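Local coordinates for protein arginine decarboxylase (Campylobacter jejuni subsp. jejuni, PDB 3NZP) that probably makes agmatine by pyridoxal-phosphate-dependent decarboxylation of arginine, an early step in polyamine and spermidine biosynthesis, at residues 144-158 against 169-183. Residues are numbered along the deposited sequence; the frame is centred on the assembly and turned at random.
Sequences FIAAEMGHNITLTIE and IAKERFKPKPNIGLR
Two glutamate–arginine salt bridges bracket the contact between 144-158 and 169-183: E148–R173 joins the end of helix 137-148 to the loop after helix 160-170, and E158–R183 lies at the C-terminal ends of two parallel barrel strands. In the first, R173 NE donates in its guanidinium plane to the syn lone pair of E148 OE2 (3.1 Å); carboxylate and guanidinium lie nearly coplanar. Bends at chi2 (-72°) and chi3 (-58°) turn the guanidinium onto E148, while R173 CG packs against F144 CD1. The guanidinium also has a salt bridge to E595 of the second subunit.

Beside this pair, P178 CD sits over the centre of the F144 ring in a CH-pi contact, 3.3 Å from the centroid. I169 CD1 and A170 pack obliquely around the same ring, tying the end of helix 160-170 to helix 137-148. P178 also packs on I153 CG2 and L155 CD2.

Strands 152-157 and 179-183, neighbours in the TIM barrel, are joined by five backbone hydrogen bonds, from N179 N to I153 O (3.0 Å) through R183 N to I157 O (3.2 Å). With helix 160-170 between them they form a beta-alpha-beta crossover; I157 CD1 meets I180 CG2 at 3.5 Å, and I157 also packs on L163 and I166 of that helix.

At the C-terminal ends, R183 extends so that NH2 meets E158 OE1 at 2.9 Å, while E158 OE2 bonds weakly to G133 N. This bridge probably fixes the direction of the R183 side chain, about 4 Å from that of cofactor-binding H233 and about 6 Å from pyridoxal phosphate.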
loop_
_atom_site.group_PDB
_atom_site.type_symbol
_atom_site.label_atom_id
_atom_site.label_comp_id
_atom_site.label_asym_id
_atom_site.label_seq_id
_atom_site.Cartn_x
_atom_site.Cartn_y
_atom_site.Cartn_z
ATOM N N PHE B 144 0.081 31.398 -9.037
ATOM C CA PHE B 144 -0.091 32.776 -9.475
ATOM C C PHE B 144 -0.764 32.803 -10.832
ATOM O O PHE B 144 -1.719 33.558 -11.040
ATOM C CB PHE B 144 1.267 33.468 -9.593
ATOM C CG PHE B 144 1.598 34.367 -8.444
ATOM C CD1 PHE B 144 1.341 35.732 -8.516
ATOM C CD2 PHE B 144 2.159 33.851 -7.283
ATOM C CE1 PHE B 144 1.637 36.573 -7.439
ATOM C CE2 PHE B 144 2.458 34.680 -6.206
ATOM C CZ PHE B 144 2.196 36.042 -6.286
ATOM N N ILE B 145 -0.287 31.992 -11.769
ATOM C CA ILE B 145 -0.933 32.051 -13.073
ATOM C C ILE B 145 -2.379 31.600 -12.959
ATOM O O ILE B 145 -3.217 32.018 -13.751
ATOM C CB ILE B 145 -0.220 31.207 -14.210
ATOM C CG1 ILE B 145 -0.904 29.878 -14.386
ATOM C CG2 ILE B 145 1.255 30.961 -13.923
ATOM C CD1 ILE B 145 -0.391 29.230 -15.605
ATOM N N ALA B 146 -2.673 30.760 -11.968
ATOM C CA ALA B 146 -4.048 30.290 -11.755
ATOM C C ALA B 146 -4.901 31.485 -11.336
ATOM O O ALA B 146 -6.094 31.536 -11.609
ATOM C CB ALA B 146 -4.070 29.215 -10.678
ATOM N N ALA B 147 -4.267 32.437 -10.661
ATOM C CA ALA B 147 -4.947 33.641 -10.210
ATOM C C ALA B 147 -5.217 34.538 -11.411
ATOM O O ALA B 147 -6.329 35.048 -11.586
ATOM C CB ALA B 147 -4.082 34.373 -9.207
ATOM N N GLU B 148 -4.183 34.711 -12.236
ATOM C CA GLU B 148 -4.233 35.552 -13.436
ATOM C C GLU B 148 -5.238 34.982 -14.417
ATOM O O GLU B 148 -5.840 35.695 -15.208
ATOM C CB GLU B 148 -2.836 35.613 -14.060
ATOM C CG GLU B 148 -1.797 36.136 -13.076
ATOM C CD GLU B 148 -0.373 35.742 -13.416
ATOM O OE1 GLU B 148 -0.184 34.899 -14.323
ATOM O OE2 GLU B 148 0.563 36.275 -12.755
HETATM N N MSE B 149 -5.421 33.678 -14.328
HETATM C CA MSE B 149 -6.330 32.945 -15.189
HETATM C C MSE B 149 -7.775 33.238 -14.814
HETATM O O MSE B 149 -8.694 32.895 -15.552
HETATM C CB MSE B 149 -6.042 31.472 -15.003
HETATM C CG MSE B 149 -6.671 30.554 -15.998
HETATM SE SE MSE B 149 -5.911 28.810 -15.653
HETATM C CE MSE B 149 -4.031 29.222 -16.161
ATOM N N GLY B 150 -7.955 33.859 -13.650
ATOM C CA GLY B 150 -9.276 34.198 -13.157
ATOM C C GLY B 150 -9.828 33.271 -12.075
ATOM O O GLY B 150 -11.005 33.356 -11.712
ATOM N N HIS B 151 -8.986 32.393 -11.544
ATOM C CA HIS B 151 -9.411 31.445 -10.520
ATOM C C HIS B 151 -9.369 31.986 -9.108
ATOM O O HIS B 151 -8.608 32.894 -8.795
ATOM C CB HIS B 151 -8.548 30.183 -10.576
ATOM C CG HIS B 151 -9.171 29.062 -11.334
ATOM N ND1 HIS B 151 -8.459 28.272 -12.211
ATOM C CD2 HIS B 151 -10.441 28.592 -11.346
ATOM C CE1 HIS B 151 -9.266 27.364 -12.733
ATOM N NE2 HIS B 151 -10.473 27.537 -12.225
ATOM N N ASN B 152 -10.189 31.411 -8.244
ATOM C CA ASN B 152 -10.210 31.837 -6.863
ATOM C C ASN B 152 -9.253 30.932 -6.092
ATOM O O ASN B 152 -9.685 30.070 -5.328
ATOM C CB ASN B 152 -11.618 31.695 -6.330
ATOM C CG ASN B 152 -11.728 32.103 -4.898
ATOM O OD1 ASN B 152 -12.808 32.042 -4.316
ATOM N ND2 ASN B 152 -10.614 32.527 -4.308
ATOM N N ILE B 153 -7.950 31.128 -6.287
ATOM C CA ILE B 153 -6.962 30.279 -5.628
ATOM C C ILE B 153 -6.366 30.879 -4.360
ATOM O O ILE B 153 -6.190 32.092 -4.255
ATOM C CB ILE B 153 -5.828 29.897 -6.619
ATOM C CG1 ILE B 153 -4.879 28.894 -5.971
ATOM C CG2 ILE B 153 -5.074 31.132 -7.059
ATOM C CD1 ILE B 153 -3.828 28.341 -6.917
ATOM N N THR B 154 -6.080 30.011 -3.392
ATOM C CA THR B 154 -5.493 30.406 -2.110
ATOM C C THR B 154 -4.290 29.518 -1.835
ATOM O O THR B 154 -4.419 28.295 -1.780
ATOM C CB THR B 154 -6.498 30.214 -0.926
ATOM O OG1 THR B 154 -7.626 31.087 -1.088
ATOM C CG2 THR B 154 -5.822 30.509 0.411
ATOM N N LEU B 155 -3.118 30.121 -1.670
ATOM C CA LEU B 155 -1.910 29.349 -1.367
ATOM C C LEU B 155 -1.728 29.296 0.139
ATOM O O LEU B 155 -1.493 30.320 0.775
ATOM C CB LEU B 155 -0.678 30.008 -1.986
ATOM C CG LEU B 155 -0.196 29.513 -3.346
ATOM C CD1 LEU B 155 -1.340 29.073 -4.217
ATOM C CD2 LEU B 155 0.586 30.624 -3.995
ATOM N N THR B 156 -1.834 28.109 0.715
ATOM C CA THR B 156 -1.662 27.966 2.152
ATOM C C THR B 156 -0.186 27.722 2.509
ATOM O O THR B 156 0.382 26.692 2.139
ATOM C CB THR B 156 -2.518 26.803 2.681
ATOM O OG1 THR B 156 -3.900 27.068 2.423
ATOM C CG2 THR B 156 -2.313 26.628 4.165
ATOM N N ILE B 157 0.422 28.675 3.221
ATOM C CA ILE B 157 1.828 28.590 3.638
ATOM C C ILE B 157 2.049 27.561 4.747
ATOM O O ILE B 157 1.300 27.516 5.717
ATOM C CB ILE B 157 2.358 29.978 4.149
ATOM C CG1 ILE B 157 2.693 30.872 2.964
ATOM C CG2 ILE B 157 3.608 29.818 4.994
ATOM C CD1 ILE B 157 1.487 31.298 2.196
ATOM N N GLU B 158 3.091 26.750 4.600
ATOM C CA GLU B 158 3.415 25.729 5.586
ATOM C C GLU B 158 4.552 26.231 6.475
ATOM O O GLU B 158 4.733 25.752 7.591
ATOM C CB GLU B 158 3.854 24.448 4.882
ATOM C CG GLU B 158 2.891 23.960 3.815
ATOM C CD GLU B 158 1.583 23.471 4.397
ATOM O OE1 GLU B 158 1.644 22.745 5.411
ATOM O OE2 GLU B 158 0.505 23.799 3.843
ATOM N N ILE B 169 8.215 36.480 -5.600
ATOM C CA ILE B 169 7.644 36.332 -6.925
ATOM C C ILE B 169 6.375 37.153 -7.078
ATOM O O ILE B 169 5.830 37.263 -8.173
ATOM C CB ILE B 169 7.320 34.858 -7.293
ATOM C CG1 ILE B 169 5.899 34.529 -6.892
ATOM C CG2 ILE B 169 8.276 33.892 -6.612
ATOM C CD1 ILE B 169 5.398 33.319 -7.600
ATOM N N ALA B 170 5.903 37.734 -5.984
ATOM C CA ALA B 170 4.693 38.543 -6.036
ATOM C C ALA B 170 4.962 39.807 -6.835
ATOM O O ALA B 170 4.181 40.190 -7.720
ATOM C CB ALA B 170 4.255 38.903 -4.628
ATOM N N LYS B 171 6.083 40.440 -6.499
ATOM C CA LYS B 171 6.521 41.677 -7.129
ATOM C C LYS B 171 7.261 41.393 -8.426
ATOM O O LYS B 171 7.919 42.263 -8.985
ATOM C CB LYS B 171 7.412 42.466 -6.157
ATOM C CG LYS B 171 8.611 41.696 -5.603
ATOM C CD LYS B 171 9.260 42.411 -4.394
ATOM C CE LYS B 171 8.313 42.500 -3.190
ATOM N NZ LYS B 171 8.922 43.239 -2.036
ATOM N N GLU B 172 7.139 40.159 -8.898
ATOM C CA GLU B 172 7.772 39.737 -10.135
ATOM C C GLU B 172 6.708 39.420 -11.173
ATOM O O GLU B 172 6.927 39.605 -12.365
ATOM C CB GLU B 172 8.631 38.495 -9.906
ATOM C CG GLU B 172 10.125 38.738 -9.951
ATOM C CD GLU B 172 10.905 37.440 -10.090
ATOM O OE1 GLU B 172 12.141 37.506 -10.263
ATOM O OE2 GLU B 172 10.279 36.358 -10.030
ATOM N N ARG B 173 5.555 38.938 -10.715
ATOM C CA ARG B 173 4.462 38.596 -11.625
ATOM C C ARG B 173 3.658 39.831 -12.007
ATOM O O ARG B 173 4.203 40.917 -12.170
ATOM C CB ARG B 173 3.536 37.565 -10.987
ATOM C CG ARG B 173 4.214 36.277 -10.584
ATOM C CD ARG B 173 4.576 35.462 -11.789
ATOM N NE ARG B 173 3.399 35.153 -12.586
ATOM C CZ ARG B 173 3.395 34.296 -13.600
ATOM N NH1 ARG B 173 4.515 33.668 -13.932
ATOM N NH2 ARG B 173 2.276 34.064 -14.274
ATOM N N PHE B 174 2.353 39.667 -12.145
ATOM C CA PHE B 174 1.507 40.783 -12.526
ATOM C C PHE B 174 0.579 41.222 -11.410
ATOM O O PHE B 174 0.764 40.855 -10.243
ATOM C CB PHE B 174 0.697 40.403 -13.750
ATOM C CG PHE B 174 1.503 39.709 -14.797
ATOM C CD1 PHE B 174 2.609 40.332 -15.367
ATOM C CD2 PHE B 174 1.182 38.419 -15.192
ATOM C CE1 PHE B 174 3.378 39.681 -16.325
ATOM C CE2 PHE B 174 1.941 37.757 -16.146
ATOM C CZ PHE B 174 3.046 38.390 -16.712
ATOM N N LYS B 175 -0.429 42.003 -11.774
ATOM C CA LYS B 175 -1.384 42.518 -10.803
ATOM C C LYS B 175 -2.108 41.409 -10.060
ATOM O O LYS B 175 -2.088 41.363 -8.827
ATOM C CB LYS B 175 -2.410 43.425 -11.495
ATOM C CG LYS B 175 -3.353 44.176 -10.546
ATOM C CD LYS B 175 -2.655 45.337 -9.820
ATOM C CE LYS B 175 -3.627 46.100 -8.912
ATOM N NZ LYS B 175 -4.168 45.250 -7.810
ATOM N N PRO B 176 -2.752 40.486 -10.793
ATOM C CA PRO B 176 -3.480 39.385 -10.138
ATOM C C PRO B 176 -2.584 38.512 -9.257
ATOM O O PRO B 176 -1.618 37.900 -9.731
ATOM C CB PRO B 176 -4.072 38.604 -11.318
ATOM C CG PRO B 176 -4.158 39.648 -12.412
ATOM C CD PRO B 176 -2.846 40.376 -12.257
ATOM N N LYS B 177 -2.892 38.477 -7.967
ATOM C CA LYS B 177 -2.124 37.660 -7.040
ATOM C C LYS B 177 -3.047 36.737 -6.254
ATOM O O LYS B 177 -4.194 37.080 -5.951
ATOM C CB LYS B 177 -1.278 38.528 -6.095
ATOM C CG LYS B 177 -1.708 39.992 -5.995
ATOM C CD LYS B 177 -0.752 40.831 -5.135
ATOM C CE LYS B 177 0.665 40.883 -5.704
ATOM N NZ LYS B 177 0.722 41.457 -7.086
ATOM N N PRO B 178 -2.558 35.530 -5.936
ATOM C CA PRO B 178 -3.372 34.573 -5.187
ATOM C C PRO B 178 -3.599 34.986 -3.744
ATOM O O PRO B 178 -2.919 35.865 -3.209
ATOM C CB PRO B 178 -2.571 33.282 -5.306
ATOM C CG PRO B 178 -1.156 33.771 -5.377
ATOM C CD PRO B 178 -1.238 34.961 -6.277
ATOM N N ASN B 179 -4.587 34.362 -3.124
ATOM C CA ASN B 179 -4.890 34.632 -1.737
ATOM C C ASN B 179 -3.922 33.830 -0.913
ATOM O O ASN B 179 -3.558 32.715 -1.276
ATOM C CB ASN B 179 -6.304 34.201 -1.412
ATOM C CG ASN B 179 -7.299 35.251 -1.758
ATOM O OD1 ASN B 179 -8.507 34.980 -1.832
ATOM N ND2 ASN B 179 -6.810 36.479 -1.966
ATOM N N ILE B 180 -3.508 34.395 0.208
ATOM C CA ILE B 180 -2.570 33.716 1.074
ATOM C C ILE B 180 -3.266 33.072 2.269
ATOM O O ILE B 180 -4.111 33.688 2.909
ATOM C CB ILE B 180 -1.510 34.703 1.560
ATOM C CG1 ILE B 180 -0.675 35.186 0.367
ATOM C CG2 ILE B 180 -0.658 34.052 2.626
ATOM C CD1 ILE B 180 0.367 36.238 0.708
ATOM N N GLY B 181 -2.929 31.820 2.555
ATOM C CA GLY B 181 -3.529 31.142 3.693
ATOM C C GLY B 181 -2.433 30.732 4.659
ATOM O O GLY B 181 -1.322 30.417 4.226
ATOM N N LEU B 182 -2.707 30.743 5.961
ATOM C CA LEU B 182 -1.677 30.340 6.926
ATOM C C LEU B 182 -2.094 29.087 7.685
ATOM O O LEU B 182 -3.139 29.071 8.330
ATOM C CB LEU B 182 -1.387 31.470 7.928
ATOM C CG LEU B 182 -0.828 32.781 7.371
ATOM C CD1 LEU B 182 -0.486 33.703 8.522
ATOM C CD2 LEU B 182 0.412 32.507 6.540
ATOM N N ARG B 183 -1.290 28.035 7.595
ATOM C CA ARG B 183 -1.601 26.794 8.290
ATOM C C ARG B 183 -1.125 26.922 9.729
ATOM O O ARG B 183 0.073 27.040 9.990
ATOM C CB ARG B 183 -0.895 25.606 7.628
ATOM C CG ARG B 183 -1.266 24.277 8.234
ATOM C CD ARG B 183 -0.478 23.150 7.632
ATOM N NE ARG B 183 -0.897 21.862 8.176
ATOM C CZ ARG B 183 -0.270 20.707 7.963
ATOM N NH1 ARG B 183 -0.745 19.595 8.515
ATOM N NH2 ARG B 183 0.828 20.654 7.210
#